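Local coordinates for protein octopine dehydrogenase (Pecten maximus, PDB 3C7A) that catalyses the NADH-dependent reductive condensation of L-arginine with pyruvate to give D-octopine, as well as the reverse, NAD+-dependent oxidation, at residues A[50-55]-A[62-67]; A[144-149]-A[157-162]. All blocks are in the same frame, centred on the assembly; numbering follows the deposited sequence.

Contact 1 (A[50-55]-A[62-67]); sequences ELTVIV and QTEVKS
Strands 51-55 and 62-67 run antiparallel, 4.7 Å apart at their axes, and L51, V53 and V55 each exchange two backbone hydrogen bonds with S67, V65 and T63 respectively. The grip is firm at V53 N to V65 O (2.9 Å) and slackest at S67 N to L51 O (3.3 Å). V53 and V65 sit abreast, CB to CB 4.4 Å, on the face that also carries L51, V55, T63 and S67; there S67 OG is bonded to the carbonyl of G19. On the T52 and I54 face, K66 stretches out fully and lies alongside T52, whose OG1 is 3.9 Å from K66 CE. With OG1 beside the backbone N (chi1 -47°), the methyl CG2 of T52 falls anti to that N and meets the carboxylate of E64 at a slant, while an alanine here would probably leave the aliphatic stem of K66 without its neighbour and freer to swing. E50 crosses that stem at about a right angle, E50 OE1 lying 3.8 Å from K66 CD, yet E50 OE1 and K66 NZ stay 5.2 Å apart. This hairpin is therefore secured by its backbone bonds; its polar side chains add mostly oxygen-to-carbon contacts, with no salt bridge or side-chain hydrogen bond between the two segments.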
loop_
_atom_site.group_PDB
_atom_site.type_symbol
_atom_site.label_atom_id
_atom_site.label_comp_id
_atom_site.label_asym_id
_atom_site.label_seq_id
_atom_site.Cartn_x
_atom_site.Cartn_y
_atom_site.Cartn_z
ATOM N N GLU A 50 8.108 -23.334 19.231
ATOM C CA GLU A 50 7.922 -21.876 19.219
ATOM C C GLU A 50 8.322 -21.256 17.873
ATOM O O GLU A 50 9.214 -21.765 17.190
ATOM C CB GLU A 50 8.739 -21.221 20.341
ATOM C CG GLU A 50 8.286 -21.560 21.762
ATOM C CD GLU A 50 9.095 -20.833 22.831
ATOM O OE1 GLU A 50 10.331 -21.016 22.885
ATOM O OE2 GLU A 50 8.490 -20.083 23.626
ATOM N N LEU A 51 7.660 -20.157 17.507
ATOM C CA LEU A 51 7.981 -19.405 16.287
ATOM C C LEU A 51 9.184 -18.480 16.519
ATOM O O LEU A 51 9.256 -17.801 17.545
ATOM C CB LEU A 51 6.758 -18.597 15.827
ATOM C CG LEU A 51 6.792 -17.828 14.499
ATOM C CD1 LEU A 51 6.707 -18.764 13.298
ATOM C CD2 LEU A 51 5.664 -16.804 14.450
ATOM N N THR A 52 10.111 -18.451 15.559
ATOM C CA THR A 52 11.379 -17.718 15.710
ATOM C C THR A 52 11.560 -16.584 14.688
ATOM O O THR A 52 11.410 -16.791 13.480
ATOM C CB THR A 52 12.603 -18.679 15.638
ATOM O OG1 THR A 52 12.379 -19.817 16.482
ATOM C CG2 THR A 52 13.885 -17.977 16.079
ATOM N N VAL A 53 11.887 -15.391 15.192
ATOM C CA VAL A 53 12.212 -14.228 14.356
ATOM C C VAL A 53 13.680 -13.823 14.567
ATOM O O VAL A 53 14.098 -13.549 15.694
ATOM C CB VAL A 53 11.280 -13.014 14.657
ATOM C CG1 VAL A 53 11.616 -11.827 13.755
ATOM C CG2 VAL A 53 9.808 -13.394 14.500
ATOM N N ILE A 54 14.449 -13.790 13.478
ATOM C CA ILE A 54 15.871 -13.418 13.523
ATOM C C ILE A 54 16.075 -11.989 13.010
ATOM O O ILE A 54 15.724 -11.675 11.869
ATOM C CB ILE A 54 16.754 -14.406 12.710
ATOM C CG1 ILE A 54 16.485 -15.851 13.141
ATOM C CG2 ILE A 54 18.241 -14.066 12.870
ATOM C CD1 ILE A 54 16.900 -16.893 12.120
ATOM N N VAL A 55 16.649 -11.136 13.859
ATOM C CA VAL A 55 16.805 -9.708 13.556
ATOM C C VAL A 55 18.274 -9.306 13.362
ATOM O O VAL A 55 19.094 -9.458 14.271
ATOM C CB VAL A 55 16.150 -8.814 14.654
ATOM C CG1 VAL A 55 16.322 -7.333 14.334
ATOM C CG2 VAL A 55 14.669 -9.148 14.815
ATOM N N GLN A 62 23.257 -10.521 15.630
ATOM C CA GLN A 62 21.888 -11.007 15.422
ATOM C C GLN A 62 21.166 -11.296 16.742
ATOM O O GLN A 62 21.778 -11.770 17.702
ATOM C CB GLN A 62 21.885 -12.262 14.539
ATOM C CG GLN A 62 22.266 -12.015 13.080
ATOM C CD GLN A 62 22.131 -13.253 12.202
ATOM O OE1 GLN A 62 22.155 -14.385 12.686
ATOM N NE2 GLN A 62 21.995 -13.036 10.897
ATOM N N THR A 63 19.864 -11.011 16.772
ATOM C CA THR A 63 19.023 -11.243 17.953
ATOM C C THR A 63 17.832 -12.147 17.603
ATOM O O THR A 63 17.222 -11.993 16.542
ATOM C CB THR A 63 18.505 -9.906 18.552
ATOM O OG1 THR A 63 19.569 -8.946 18.597
ATOM C CG2 THR A 63 17.958 -10.108 19.962
ATOM N N GLU A 64 17.514 -13.083 18.500
ATOM C CA GLU A 64 16.398 -14.020 18.312
ATOM C C GLU A 64 15.205 -13.708 19.221
ATOM O O GLU A 64 15.383 -13.360 20.391
ATOM C CB GLU A 64 16.856 -15.464 18.555
ATOM C CG GLU A 64 17.707 -16.073 17.442
ATOM C CD GLU A 64 17.903 -17.579 17.599
ATOM O OE1 GLU A 64 17.941 -18.074 18.747
ATOM O OE2 GLU A 64 18.027 -18.271 16.566
ATOM N N VAL A 65 13.997 -13.843 18.674
ATOM C CA VAL A 65 12.747 -13.661 19.426
ATOM C C VAL A 65 11.847 -14.894 19.249
ATOM O O VAL A 65 11.608 -15.333 18.122
ATOM C CB VAL A 65 11.976 -12.380 18.976
ATOM C CG1 VAL A 65 10.735 -12.149 19.840
ATOM C CG2 VAL A 65 12.877 -11.147 19.014
ATOM N N LYS A 66 11.362 -15.446 20.364
ATOM C CA LYS A 66 10.529 -16.660 20.349
ATOM C C LYS A 66 9.197 -16.488 21.093
ATOM O O LYS A 66 9.170 -15.957 22.207
ATOM C CB LYS A 66 11.298 -17.853 20.935
ATOM C CG LYS A 66 12.486 -18.320 20.100
ATOM C CD LYS A 66 13.130 -19.564 20.694
ATOM C CE LYS A 66 14.303 -20.034 19.850
ATOM N NZ LYS A 66 14.860 -21.332 20.331
ATOM N N SER A 67 8.106 -16.948 20.474
ATOM C CA SER A 67 6.753 -16.852 21.052
ATOM C C SER A 67 5.759 -17.859 20.446
ATOM O O SER A 67 6.084 -18.565 19.488
ATOM C CB SER A 67 6.206 -15.425 20.911
ATOM O OG SER A 67 6.061 -15.061 19.548
#

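Contact 2 (A[144-149]-A[157-162]). With NAD (nicotinamide-adenine-dinucleotide), chain B.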
loop_
_atom_site.group_PDB
_atom_site.type_symbol
_atom_site.label_atom_id
_atom_site.label_comp_id
_atom_site.label_asym_id
_atom_site.label_seq_id
_atom_site.Cartn_x
_atom_site.Cartn_y
_atom_site.Cartn_z
ATOM N N LEU A 144 5.358 -0.956 4.217
ATOM C CA LEU A 144 5.693 -1.990 5.213
ATOM C C LEU A 144 6.907 -1.579 6.067
ATOM O O LEU A 144 7.888 -1.061 5.529
ATOM C CB LEU A 144 5.940 -3.347 4.528
ATOM C CG LEU A 144 5.976 -4.622 5.389
ATOM C CD1 LEU A 144 4.578 -5.043 5.857
ATOM C CD2 LEU A 144 6.647 -5.768 4.649
ATOM N N PRO A 145 6.835 -1.793 7.402
ATOM C CA PRO A 145 7.914 -1.424 8.336
ATOM C C PRO A 145 9.272 -2.121 8.142
ATOM O O PRO A 145 10.298 -1.555 8.533
ATOM C CB PRO A 145 7.334 -1.799 9.709
ATOM C CG PRO A 145 5.857 -1.842 9.508
ATOM C CD PRO A 145 5.681 -2.365 8.121
ATOM N N TRP A 146 9.281 -3.323 7.565
ATOM C CA TRP A 146 10.522 -4.103 7.417
ATOM C C TRP A 146 10.760 -4.613 5.991
ATOM O O TRP A 146 9.835 -4.683 5.178
ATOM C CB TRP A 146 10.532 -5.318 8.363
ATOM C CG TRP A 146 9.856 -5.136 9.701
ATOM C CD1 TRP A 146 10.417 -4.640 10.846
ATOM C CD2 TRP A 146 8.505 -5.483 10.034
ATOM N NE1 TRP A 146 9.494 -4.643 11.866
ATOM C CE2 TRP A 146 8.313 -5.156 11.397
ATOM C CE3 TRP A 146 7.434 -6.032 9.313
ATOM C CZ2 TRP A 146 7.092 -5.357 12.052
ATOM C CZ3 TRP A 146 6.218 -6.232 9.967
ATOM C CH2 TRP A 146 6.060 -5.894 11.323
ATOM N N ALA A 147 12.013 -4.966 5.702
ATOM C CA ALA A 147 12.349 -5.818 4.559
ATOM C C ALA A 147 12.602 -7.228 5.097
ATOM O O ALA A 147 13.532 -7.437 5.883
ATOM C CB ALA A 147 13.573 -5.284 3.827
ATOM N N CYS A 148 11.768 -8.184 4.682
ATOM C CA CYS A 148 11.733 -9.517 5.305
ATOM C C CYS A 148 11.449 -10.674 4.332
ATOM O O CYS A 148 10.805 -10.481 3.298
ATOM C CB CYS A 148 10.718 -9.531 6.458
ATOM S SG CYS A 148 9.045 -8.937 6.029
ATOM N N ARG A 149 11.934 -11.871 4.680
ATOM C CA ARG A 149 11.737 -13.084 3.868
ATOM C C ARG A 149 11.664 -14.364 4.718
ATOM O O ARG A 149 12.446 -14.543 5.656
ATOM C CB ARG A 149 12.841 -13.213 2.805
ATOM C CG ARG A 149 12.583 -14.286 1.744
ATOM C CD ARG A 149 13.727 -14.397 0.739
ATOM N NE ARG A 149 13.646 -13.382 -0.311
ATOM C CZ ARG A 149 14.418 -13.347 -1.397
ATOM N NH1 ARG A 149 15.346 -14.277 -1.599
ATOM N NH2 ARG A 149 14.259 -12.378 -2.289
ATOM N N VAL A 157 11.487 -16.903 10.208
ATOM C CA VAL A 157 11.509 -15.723 9.325
ATOM C C VAL A 157 12.676 -14.769 9.670
ATOM O O VAL A 157 13.064 -14.650 10.834
ATOM C CB VAL A 157 10.128 -14.983 9.323
ATOM C CG1 VAL A 157 9.821 -14.352 10.685
ATOM C CG2 VAL A 157 10.046 -13.947 8.199
ATOM N N GLU A 158 13.226 -14.102 8.651
ATOM C CA GLU A 158 14.398 -13.227 8.813
ATOM C C GLU A 158 14.131 -11.768 8.414
ATOM O O GLU A 158 13.580 -11.497 7.345
ATOM C CB GLU A 158 15.593 -13.782 8.016
ATOM C CG GLU A 158 16.922 -13.055 8.260
ATOM C CD GLU A 158 18.067 -13.550 7.380
ATOM O OE1 GLU A 158 17.817 -14.275 6.391
ATOM O OE2 GLU A 158 19.230 -13.201 7.680
ATOM N N VAL A 159 14.537 -10.839 9.280
ATOM C CA VAL A 159 14.444 -9.401 9.006
ATOM C C VAL A 159 15.796 -8.864 8.515
ATOM O O VAL A 159 16.805 -8.958 9.223
ATOM C CB VAL A 159 13.965 -8.603 10.258
ATOM C CG1 VAL A 159 14.021 -7.097 10.010
ATOM C CG2 VAL A 159 12.553 -9.021 10.666
ATOM N N LEU A 160 15.804 -8.309 7.304
ATOM C CA LEU A 160 17.026 -7.778 6.691
ATOM C C LEU A 160 17.311 -6.321 7.074
ATOM O O LEU A 160 18.470 -5.897 7.076
ATOM C CB LEU A 160 16.984 -7.921 5.160
ATOM C CG LEU A 160 17.120 -9.284 4.452
ATOM C CD1 LEU A 160 18.287 -10.123 4.985
ATOM C CD2 LEU A 160 15.818 -10.086 4.470
ATOM N N GLY A 161 16.258 -5.566 7.390
ATOM C CA GLY A 161 16.384 -4.158 7.790
ATOM C C GLY A 161 15.082 -3.538 8.280
ATOM O O GLY A 161 13.999 -4.033 7.965
ATOM N N THR A 162 15.198 -2.450 9.044
ATOM C CA THR A 162 14.044 -1.750 9.630
ATOM C C THR A 162 14.145 -0.230 9.426
ATOM O O THR A 162 15.195 0.368 9.681
ATOM C CB THR A 162 13.904 -2.063 11.148
ATOM O OG1 THR A 162 13.860 -3.481 11.351
ATOM C CG2 THR A 162 12.641 -1.433 11.737
HETATM P PA NAD B . 3.317 -12.021 0.268
HETATM O O1A NAD B . 3.519 -12.196 -1.187
HETATM O O2A NAD B . 4.371 -12.726 1.034
HETATM O O5B NAD B . 1.849 -12.551 0.689
HETATM C C5B NAD B . 1.392 -13.846 0.344
HETATM C C4B NAD B . 0.102 -14.163 1.099
HETATM O O4B NAD B . -1.008 -13.542 0.472
HETATM C C3B NAD B . -0.217 -15.653 1.135
HETATM O O3B NAD B . 0.296 -16.284 2.285
HETATM C C2B NAD B . -1.733 -15.701 1.097
HETATM O O2B NAD B . -2.282 -15.720 2.396
HETATM C C1B NAD B . -2.126 -14.412 0.394
HETATM N N9A NAD B . -2.453 -14.737 -1.011
HETATM C C8A NAD B . -1.567 -14.783 -2.060
HETATM N N7A NAD B . -2.236 -15.130 -3.182
HETATM C C5A NAD B . -3.538 -15.311 -2.869
HETATM C C6A NAD B . -4.640 -15.667 -3.640
HETATM N N6A NAD B . -4.450 -16.143 -4.870
HETATM N N1A NAD B . -5.884 -15.779 -3.040
HETATM C C2A NAD B . -6.024 -15.536 -1.684
HETATM N N3A NAD B . -4.919 -15.184 -0.926
HETATM C C4A NAD B . -3.693 -15.070 -1.507
HETATM O O3 NAD B . 3.283 -10.436 0.604
HETATM P PN NAD B . 4.269 -9.743 1.681
HETATM O O1N NAD B . 5.666 -10.001 1.266
HETATM O O2N NAD B . 3.831 -10.118 3.046
HETATM O O5D NAD B . 4.015 -8.161 1.482
HETATM C C5D NAD B . 2.748 -7.552 1.633
HETATM C C4D NAD B . 2.742 -6.184 0.943
HETATM O O4D NAD B . 3.805 -5.367 1.417
HETATM C C3D NAD B . 2.909 -6.312 -0.566
HETATM O O3D NAD B . 1.958 -5.495 -1.209
HETATM C C2D NAD B . 4.322 -5.823 -0.835
HETATM O O2D NAD B . 4.414 -5.159 -2.075
HETATM C C1D NAD B . 4.601 -4.890 0.340
HETATM N N1N NAD B . 6.036 -4.811 0.707
HETATM C C2N NAD B . 6.777 -5.938 0.977
HETATM C C3N NAD B . 8.129 -5.836 1.326
HETATM C C7N NAD B . 8.865 -7.040 1.857
HETATM O O7N NAD B . 10.173 -6.953 2.098
HETATM N N7N NAD B . 8.167 -8.244 2.091
HETATM C C4N NAD B . 8.721 -4.572 1.399
HETATM C C5N NAD B . 7.964 -3.432 1.129
HETATM C C6N NAD B . 6.619 -3.570 0.786
#
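W146 and V159 meet on the packed face of this antiparallel pair, W146 CB lying 4.2 Å from V159 CG1. The indole is bounded closely: P145 CB stands 3.8 Å above the ring centre, T162 OG1 comes in the ring plane at the edge, 3.7 Å from W146 CD1, and H188 brings a second ring to W146. C148 lies on the same face and touches T16 of helix 12-21. Its SG sits in the crowded position between backbone N and carbonyl carbon (chi1 52°), within 4.1 Å of N7N of the NAD carboxamide. The face of A147, R149 and E158 is looser, with R149 exposed; L160, at the irregularity of its strand, is exposed too. Here the register slips by one residue: L160 and G161 together stand against A147, A147 O accepting L160 N at 2.8 Å while A147 N reaches G161 O at 3.2 Å. C148 N, which is not bonded to the partner strand, gives a nearly straight bond (161°) to NAD O7N at 3.3 Å, and L144 CD2 rests 3.6 Å from NAD C3N. A beta hairpin with a bulge in its second strand thus borders the nicotinamide end of the Rossmann-type NAD site, where a main-chain amide holds the carboxamide.

Both contacts are beta hairpins of one mixed sheet, joined in parallel through strands 51-56 and 156-171. I54 and T52 form the seam: I54 N probably bonds to V157 O (3.1 Å) and I54 O to V159 N (3.0 Å), and T52 also bonds through its backbone to V157, on which V53 packs. N56, just past contact 1, ties to Q62 and also to E158 and V159. The centre of contact 1 lies about 26 Å from that of the chain, against about 16 Å for contact 2, and its second strand is rich in exposed polar residues. Contact 2 has a bulge, buries an indole and lends backbone and side chains to NAD, which contact 1 does not touch.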